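Local coordinates for ABC-type transport system, molybdenum-specific extracellular solute-binding protein (Clostridium difficile, PDB 4KD5), which probably binds molybdate or tungstate outside the cell and delivers it to an ABC transporter for uptake, at residues S11-L16 against I60-K65; N87-I92 against E182-K187. All coordinates share one frame; numbering follows the deposited sequence.

Contact 1 of 2, residues S11-L16 against I60-K65; sequences SAAASL and ISAGQK. With SBT (2-butanol), chain G.
Ile60 N donates to Ser11 O at 2.9 Å, a nearly straight bond (168° at the hydrogen) that ties the end of strand 58-60 to strand 6-13. The carbonyl of the same residue, Ile60 O, turns back toward 11-16, but the bond it receives from Ala13 N is weak, 3.2 Å long and bent to 131°. The same oxygen also meets the alpha carbon of Ala12, with a CA-H...O contact of 3.3 Å between Ala12 CA and Ile60 O. The direct side-chain contacts are few: the methyl Ala12 CB sits 4.0 Å from the branched Ile60 CB. At the last residue of strand 6-13, Ala13 CB points toward 60-65 and touches Ala62 CB, just beyond strand 58-60, methyl to methyl at 4.1 Å.

Around this pair the chains turn into loops. Leu16 N bonds back to Ala13 O, closing the turn that carries Ser15, a predicted molybdate ligand. Ser43, another predicted ligand at the start of helix 43-52, takes a hydrogen bond from Ala62 N and packs against Ala13. Further along, 2-butanol rests on Gly63, Gln64 and Lys65, with its C2 3.3 Å from Gln64 N. Two parallel strands thus end side by side and run on into loops, as in periplasmic binding proteins; small alanine methyls and backbone groups at these strand ends are consistent with a compact oxyanion site formed largely by hydroxyls and amide N-H groups.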
ATOM      1  N   SER A  11      18.353   5.229  -2.930  1.00 47.75           N
ATOM      2  CA  SER A  11      19.811   5.292  -2.899  1.00 54.08           C
ATOM      3  C   SER A  11      20.367   3.945  -3.350  1.00 57.87           C
ATOM      4  O   SER A  11      19.969   2.903  -2.829  1.00 63.94           O
ATOM      5  CB  SER A  11      20.311   5.636  -1.500  1.00 50.12           C
ATOM      6  OG  SER A  11      19.750   4.779  -0.531  1.00 60.51           O
ATOM      7  N   ALA A  12      21.274   3.967  -4.324  1.00 49.35           N
ATOM      8  CA  ALA A  12      21.819   2.738  -4.896  1.00 46.31           C
ATOM      9  C   ALA A  12      23.321   2.846  -5.074  1.00 57.73           C
ATOM     10  O   ALA A  12      23.862   3.944  -5.157  1.00 63.45           O
ATOM     11  CB  ALA A  12      21.159   2.435  -6.223  1.00 46.33           C
ATOM     12  N   ALA A  13      23.994   1.701  -5.150  1.00 62.15           N
ATOM     13  CA  ALA A  13      25.424   1.689  -5.432  1.00 63.79           C
ATOM     14  C   ALA A  13      25.651   2.306  -6.804  1.00 62.90           C
ATOM     15  O   ALA A  13      24.928   1.992  -7.750  1.00 60.05           O
ATOM     16  CB  ALA A  13      25.957   0.277  -5.395  1.00 45.16           C
ATOM     17  N   ALA A  14      26.668   3.160  -6.917  1.00 61.09           N
ATOM     18  CA  ALA A  14      26.933   3.904  -8.151  1.00 61.18           C
ATOM     19  C   ALA A  14      27.185   3.034  -9.384  1.00 59.46           C
ATOM     20  O   ALA A  14      27.240   3.542 -10.505  1.00 68.24           O
ATOM     21  CB  ALA A  14      28.089   4.864  -7.942  1.00 63.52           C
ATOM     22  N   SER A  15      27.320   1.729  -9.175  0.53 58.31           N
ATOM     23  CA  SER A  15      27.533   0.793 -10.268  0.53 59.44           C
ATOM     24  C   SER A  15      26.230   0.481 -10.999  0.53 57.95           C
ATOM     25  O   SER A  15      26.249   0.049 -12.151  0.53 57.42           O
ATOM     26  CB  SER A  15      28.152  -0.494  -9.725  0.53 62.23           C
ATOM     27  OG  SER A  15      29.039  -0.219  -8.653  0.53 64.70           O
ATOM     28  N   LEU A  16      25.105   0.707 -10.327  0.53 54.59           N
ATOM     29  CA  LEU A  16      23.790   0.393 -10.886  0.53 55.55           C
ATOM     30  C   LEU A  16      23.215   1.502 -11.763  0.53 57.51           C
ATOM     31  O   LEU A  16      22.142   1.336 -12.337  0.53 58.23           O
ATOM     32  CB  LEU A  16      22.787   0.082  -9.768  0.53 56.23           C
ATOM     33  CG  LEU A  16      22.844  -1.230  -8.978  0.53 56.40           C
ATOM     34  CD1 LEU A  16      22.900  -2.422  -9.912  0.53 57.94           C
ATOM     35  CD2 LEU A  16      24.010  -1.260  -8.013  0.53 58.48           C
ATOM     36  N   ILE A  60      19.483   0.139  -2.320  1.00 45.41           N
ATOM     37  CA  ILE A  60      20.083  -0.990  -3.023  1.00 48.44           C
ATOM     38  C   ILE A  60      21.588  -0.976  -2.772  1.00 52.41           C
ATOM     39  O   ILE A  60      22.274  -0.012  -3.123  1.00 53.80           O
ATOM     40  CB  ILE A  60      19.824  -0.916  -4.533  1.00 46.05           C
ATOM     41  CG1 ILE A  60      18.369  -0.540  -4.811  1.00 42.82           C
ATOM     42  CG2 ILE A  60      20.171  -2.236  -5.197  1.00 47.25           C
ATOM     43  CD1 ILE A  60      18.040  -0.392  -6.288  1.00 36.00           C
ATOM     44  N   SER A  61      22.103  -2.046  -2.174  1.00 53.86           N
ATOM     45  CA  SER A  61      23.498  -2.071  -1.747  1.00 58.73           C
ATOM     46  C   SER A  61      24.384  -2.930  -2.641  1.00 62.80           C
ATOM     47  O   SER A  61      23.892  -3.731  -3.430  1.00 65.05           O
ATOM     48  CB  SER A  61      23.589  -2.569  -0.309  1.00 66.46           C
ATOM     49  OG  SER A  61      24.647  -1.929   0.361  1.00 76.81           O
ATOM     50  N   ALA A  62      25.697  -2.765  -2.497  1.00 58.23           N
ATOM     51  CA  ALA A  62      26.673  -3.547  -3.253  1.00 64.63           C
ATOM     52  C   ALA A  62      27.006  -4.842  -2.524  1.00 75.94           C
ATOM     53  O   ALA A  62      27.437  -5.824  -3.134  1.00 87.68           O
ATOM     54  CB  ALA A  62      27.936  -2.740  -3.493  1.00 61.78           C
ATOM     55  N   GLY A  63      26.828  -4.829  -1.207  1.00 69.51           N
ATOM     56  CA  GLY A  63      27.135  -5.989  -0.388  1.00 72.08           C
ATOM     57  C   GLY A  63      26.165  -6.171   0.763  1.00 71.17           C
ATOM     58  O   GLY A  63      25.306  -5.322   1.003  1.00 67.53           O
ATOM     59  N   GLN A  64      26.312  -7.280   1.484  1.00 71.47           N
ATOM     60  CA  GLN A  64      25.398  -7.618   2.573  1.00 67.71           C
ATOM     61  C   GLN A  64      25.794  -7.003   3.911  1.00 69.09           C
ATOM     62  O   GLN A  64      24.982  -6.943   4.832  1.00 72.45           O
ATOM     63  CB  GLN A  64      25.275  -9.138   2.723  1.00 72.64           C
ATOM     64  CG  GLN A  64      24.690  -9.870   1.521  1.00 78.87           C
ATOM     65  CD  GLN A  64      23.167  -9.879   1.491  1.00 84.12           C
ATOM     66  OE1 GLN A  64      22.565 -10.522   0.632  1.00 83.14           O
ATOM     67  NE2 GLN A  64      22.540  -9.169   2.424  1.00 85.07           N
ATOM     68  N   LYS A  65      27.042  -6.554   4.009  1.00 70.40           N
ATOM     69  CA  LYS A  65      27.593  -6.010   5.252  1.00 73.31           C
ATOM     70  C   LYS A  65      26.798  -4.818   5.787  1.00 68.14           C
ATOM     71  O   LYS A  65      26.461  -4.761   6.970  1.00 69.09           O
ATOM     72  CB  LYS A  65      29.059  -5.613   5.038  1.00 79.39           C
ATOM     73  CG  LYS A  65      29.898  -5.520   6.307  1.00 91.09           C
ATOM     74  CD  LYS A  65      29.931  -4.104   6.888  1.00 94.83           C
ATOM     75  CE  LYS A  65      30.549  -4.113   8.290  1.00 97.21           C
ATOM     76  NZ  LYS A  65      30.766  -2.745   8.851  1.00 93.93           N
TER
HETATM   77  C1  SBT G 302      28.981 -10.131   3.001  1.00 53.40           C
HETATM   78  C2  SBT G 302      28.983  -9.175   1.821  1.00 52.77           C
HETATM   79  C3  SBT G 302      29.828  -7.947   2.121  1.00 49.42           C
HETATM   80  C4  SBT G 302      30.338  -7.314   0.846  1.00 44.49           C
HETATM   81  OH  SBT G 302      29.529  -9.857   0.696  1.00 61.09           O

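Contact 2 of 2, residues N87-I92 against E182-K187; sequences NDLVLI and EKTDEK
Val90 overlaps the aliphatic part of Lys183, the two side chains running in parallel, with Val90 CG1 3.6 Å from Lys183 CG. Lys183 has CG anti to its carbonyl carbon and runs extended from there, which carries its methylenes past the valine while the ammonium group makes a cation-pi contact with Phe169. Asp88 approaches this chain crosswise; its OD2 stays 4.5 Å from Lys183 NZ, too far for a salt bridge.

Strands 82-94 and 178-183 run antiparallel here, within the mixed sheet of a type II periplasmic-binding-protein fold. Val90 and Lys183 form a non-hydrogen-bonded pair, and Leu91 and Glu182 the hydrogen-bonded pair beside it, where Leu91 N reaches Glu182 O at 2.8 Å. Glu182 turns its carboxylate to Met102 N.

Beyond the strand end, Thr184 grips one backbone oxygen twice: Thr184 N donates to Leu89 O at 3.0 Å, and Thr184 OG1 donates to Leu89 O at 2.8 Å, tilted 28° from the carbonyl plane. A chi1 of 68° sets that hydroxyl between the backbone N and the carbonyl carbon, while Thr184 CG2 faces Leu89 as well. Leu89 and Thr184 both pack on Val130 of helix 122-133. Further out, the carboxylates of Asp88 and Glu186 meet with planes 79° apart and Asp88 OD1 2.8 Å from Glu186 OE1; one of them may be protonated. A water donates to Glu186 OE2 and, weakly, to Asn87 O.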
ATOM      1  N   ASN A  87      26.082 -10.458  -9.437  1.00 65.53           N
ATOM      2  CA  ASN A  87      26.991 -10.344 -10.566  1.00 55.55           C
ATOM      3  C   ASN A  87      27.762 -11.636 -10.766  1.00 59.39           C
ATOM      4  O   ASN A  87      27.736 -12.520  -9.909  1.00 68.03           O
ATOM      5  CB  ASN A  87      27.953  -9.174 -10.363  1.00 66.34           C
ATOM      6  CG  ASN A  87      28.012  -8.258 -11.565  1.00 65.29           C
ATOM      7  OD1 ASN A  87      27.937  -8.711 -12.710  1.00 67.67           O
ATOM      8  ND2 ASN A  87      28.135  -6.958 -11.312  1.00 60.50           N
ATOM      9  N   ASP A  88      28.435 -11.749 -11.903  1.00 70.24           N
ATOM     10  CA  ASP A  88      29.304 -12.888 -12.154  1.00 75.77           C
ATOM     11  C   ASP A  88      30.733 -12.424 -12.368  1.00 82.25           C
ATOM     12  O   ASP A  88      30.964 -11.384 -12.982  1.00 69.16           O
ATOM     13  CB  ASP A  88      28.818 -13.688 -13.365  1.00 82.11           C
ATOM     14  CG  ASP A  88      27.997 -14.900 -12.972  1.00 89.42           C
ATOM     15  OD1 ASP A  88      28.266 -15.468 -11.896  1.00 94.42           O
ATOM     16  OD2 ASP A  88      27.087 -15.283 -13.735  1.00 91.93           O
ATOM     17  N   LEU A  89      31.687 -13.189 -11.844  1.00 57.81           N
ATOM     18  CA  LEU A  89      33.100 -12.903 -12.069  1.00 50.77           C
ATOM     19  C   LEU A  89      33.502 -13.622 -13.349  1.00 50.46           C
ATOM     20  O   LEU A  89      33.395 -14.850 -13.439  1.00 42.00           O
ATOM     21  CB  LEU A  89      33.948 -13.411 -10.905  1.00 47.79           C
ATOM     22  CG  LEU A  89      35.188 -12.635 -10.454  1.00 43.55           C
ATOM     23  CD1 LEU A  89      36.385 -13.550 -10.359  1.00 47.30           C
ATOM     24  CD2 LEU A  89      35.503 -11.476 -11.370  1.00 47.36           C
ATOM     25  N   VAL A  90      33.949 -12.865 -14.346  1.00 50.43           N
ATOM     26  CA  VAL A  90      34.258 -13.458 -15.642  1.00 50.74           C
ATOM     27  C   VAL A  90      35.708 -13.274 -16.067  1.00 48.33           C
ATOM     28  O   VAL A  90      36.402 -12.375 -15.587  1.00 44.68           O
ATOM     29  CB  VAL A  90      33.315 -12.938 -16.750  1.00 53.36           C
ATOM     30  CG1 VAL A  90      31.879 -13.299 -16.439  1.00 58.44           C
ATOM     31  CG2 VAL A  90      33.459 -11.429 -16.910  1.00 50.70           C
ATOM     32  N   LEU A  91      36.150 -14.147 -16.968  1.00 53.27           N
ATOM     33  CA  LEU A  91      37.479 -14.060 -17.560  1.00 49.40           C
ATOM     34  C   LEU A  91      37.379 -13.421 -18.946  1.00 47.10           C
ATOM     35  O   LEU A  91      36.671 -13.922 -19.823  1.00 48.13           O
ATOM     36  CB  LEU A  91      38.096 -15.455 -17.678  1.00 49.56           C
ATOM     37  CG  LEU A  91      39.480 -15.576 -18.319  1.00 53.34           C
ATOM     38  CD1 LEU A  91      40.535 -14.869 -17.488  1.00 50.40           C
ATOM     39  CD2 LEU A  91      39.860 -17.035 -18.527  1.00 52.95           C
ATOM     40  N   ILE A  92      38.082 -12.311 -19.144  1.00 43.59           N
ATOM     41  CA  ILE A  92      38.036 -11.610 -20.426  1.00 49.10           C
ATOM     42  C   ILE A  92      39.372 -11.627 -21.174  1.00 53.13           C
ATOM     43  O   ILE A  92      40.432 -11.846 -20.584  1.00 55.65           O
ATOM     44  CB  ILE A  92      37.586 -10.151 -20.263  1.00 52.43           C
ATOM     45  CG1 ILE A  92      38.550  -9.391 -19.356  1.00 46.57           C
ATOM     46  CG2 ILE A  92      36.157 -10.075 -19.731  1.00 51.86           C
ATOM     47  CD1 ILE A  92      38.333  -7.900 -19.359  1.00 45.47           C
ATOM     48  N   GLU A 182      35.107 -17.006 -20.458  1.00 59.15           N
ATOM     49  CA  GLU A 182      34.426 -17.980 -19.617  1.00 64.84           C
ATOM     50  C   GLU A 182      33.992 -17.322 -18.314  1.00 61.71           C
ATOM     51  O   GLU A 182      34.668 -16.420 -17.812  1.00 57.27           O
ATOM     52  CB  GLU A 182      35.354 -19.165 -19.324  1.00 71.49           C
ATOM     53  CG  GLU A 182      34.669 -20.342 -18.643  1.00 75.89           C
ATOM     54  CD  GLU A 182      35.622 -21.490 -18.349  1.00 82.57           C
ATOM     55  OE1 GLU A 182      35.303 -22.312 -17.466  1.00 88.01           O
ATOM     56  OE2 GLU A 182      36.684 -21.577 -19.003  1.00 77.43           O
ATOM     57  N   LYS A 183      32.864 -17.764 -17.769  1.00 59.23           N
ATOM     58  CA  LYS A 183      32.417 -17.273 -16.474  1.00 57.82           C
ATOM     59  C   LYS A 183      32.895 -18.228 -15.390  1.00 59.69           C
ATOM     60  O   LYS A 183      32.725 -19.440 -15.512  1.00 61.38           O
ATOM     61  CB  LYS A 183      30.893 -17.147 -16.438  1.00 58.08           C
ATOM     62  CG  LYS A 183      30.311 -16.371 -17.614  1.00 70.08           C
ATOM     63  CD  LYS A 183      28.907 -15.852 -17.324  1.00 73.33           C
ATOM     64  CE  LYS A 183      28.399 -14.979 -18.464  1.00 73.38           C
ATOM     65  NZ  LYS A 183      27.125 -14.285 -18.123  1.00 74.10           N
ATOM     66  N   THR A 184      33.498 -17.682 -14.337  1.00 54.80           N
ATOM     67  CA  THR A 184      33.972 -18.506 -13.229  1.00 56.46           C
ATOM     68  C   THR A 184      32.798 -19.223 -12.583  1.00 56.29           C
ATOM     69  O   THR A 184      31.697 -18.677 -12.512  1.00 54.94           O
ATOM     70  CB  THR A 184      34.742 -17.685 -12.164  1.00 59.67           C
ATOM     71  OG1 THR A 184      33.844 -16.802 -11.481  1.00 57.57           O
ATOM     72  CG2 THR A 184      35.858 -16.880 -12.809  1.00 63.53           C
ATOM     73  N   ASP A 185      33.039 -20.429 -12.106  1.00 62.44           N
ATOM     74  CA  ASP A 185      32.021 -21.188 -11.419  1.00 69.23           C
ATOM     75  C   ASP A 185      31.632 -20.449 -10.153  1.00 72.10           C
ATOM     76  O   ASP A 185      32.476 -19.955  -9.430  1.00 68.68           O
ATOM     77  CB  ASP A 185      32.570 -22.566 -11.071  1.00 71.41           C
ATOM     78  CG  ASP A 185      31.489 -23.590 -10.868  1.00 83.24           C
ATOM     79  OD1 ASP A 185      30.374 -23.214 -10.468  1.00 91.26           O
ATOM     80  OD2 ASP A 185      31.752 -24.781 -11.105  1.00 88.87           O
ATOM     81  N   GLU A 186      30.341 -20.393  -9.882  1.00 78.93           N
ATOM     82  CA  GLU A 186      29.836 -19.690  -8.706  1.00 81.52           C
ATOM     83  C   GLU A 186      30.256 -20.354  -7.395  1.00 78.92           C
ATOM     84  O   GLU A 186      30.368 -19.687  -6.367  1.00 83.75           O
ATOM     85  CB  GLU A 186      28.310 -19.569  -8.780  1.00 88.16           C
ATOM     86  CG  GLU A 186      27.801 -18.723  -9.938  1.00 94.98           C
ATOM     87  CD  GLU A 186      26.960 -17.548  -9.470  1.00 99.98           C
ATOM     88  OE1 GLU A 186      26.379 -16.852 -10.329  1.00103.71           O
ATOM     89  OE2 GLU A 186      26.886 -17.321  -8.244  1.00 97.28           O
ATOM     90  N   LYS A 187      30.487 -21.663  -7.442  1.00 69.61           N
ATOM     91  CA  LYS A 187      30.914 -22.436  -6.274  1.00 75.80           C
ATOM     92  C   LYS A 187      32.269 -21.985  -5.733  1.00 74.15           C
ATOM     93  O   LYS A 187      32.629 -22.295  -4.599  1.00 80.53           O
ATOM     94  CB  LYS A 187      31.030 -23.921  -6.635  1.00 84.42           C
ATOM     95  CG  LYS A 187      29.756 -24.605  -7.112  1.00 92.33           C
ATOM     96  CD  LYS A 187      30.096 -25.960  -7.748  1.00102.84           C
ATOM     97  CE  LYS A 187      28.857 -26.798  -8.050  1.00109.66           C
ATOM     98  NZ  LYS A 187      28.281 -27.427  -6.829  1.00114.36           N
TER
HETATM   99  O   HOH W   1      27.772 -14.651  -7.320  1.00 58.21           O

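How the contacts relate
Both segments of contact 1 come earlier in the chain than either segment of contact 2; the two lie about 20 Å apart, centre to centre, with about 7 Å between nearest atoms, so they do not meet. Both belong to one branched mixed sheet: strand 193-198 pairs with 58-60 of contact 1 and with 82-94 of contact 2, linking them. Contact 1 joins parallel strands in one lobe; contact 2 joins antiparallel strands in the other. The predicted molybdate site draws on both sides, with Ser15 and Ser43 at or beside contact 1, and Ala123 and Tyr168 near Leu89 of contact 2. This is consistent with an anion held between two lobes, as in other ModA-family proteins.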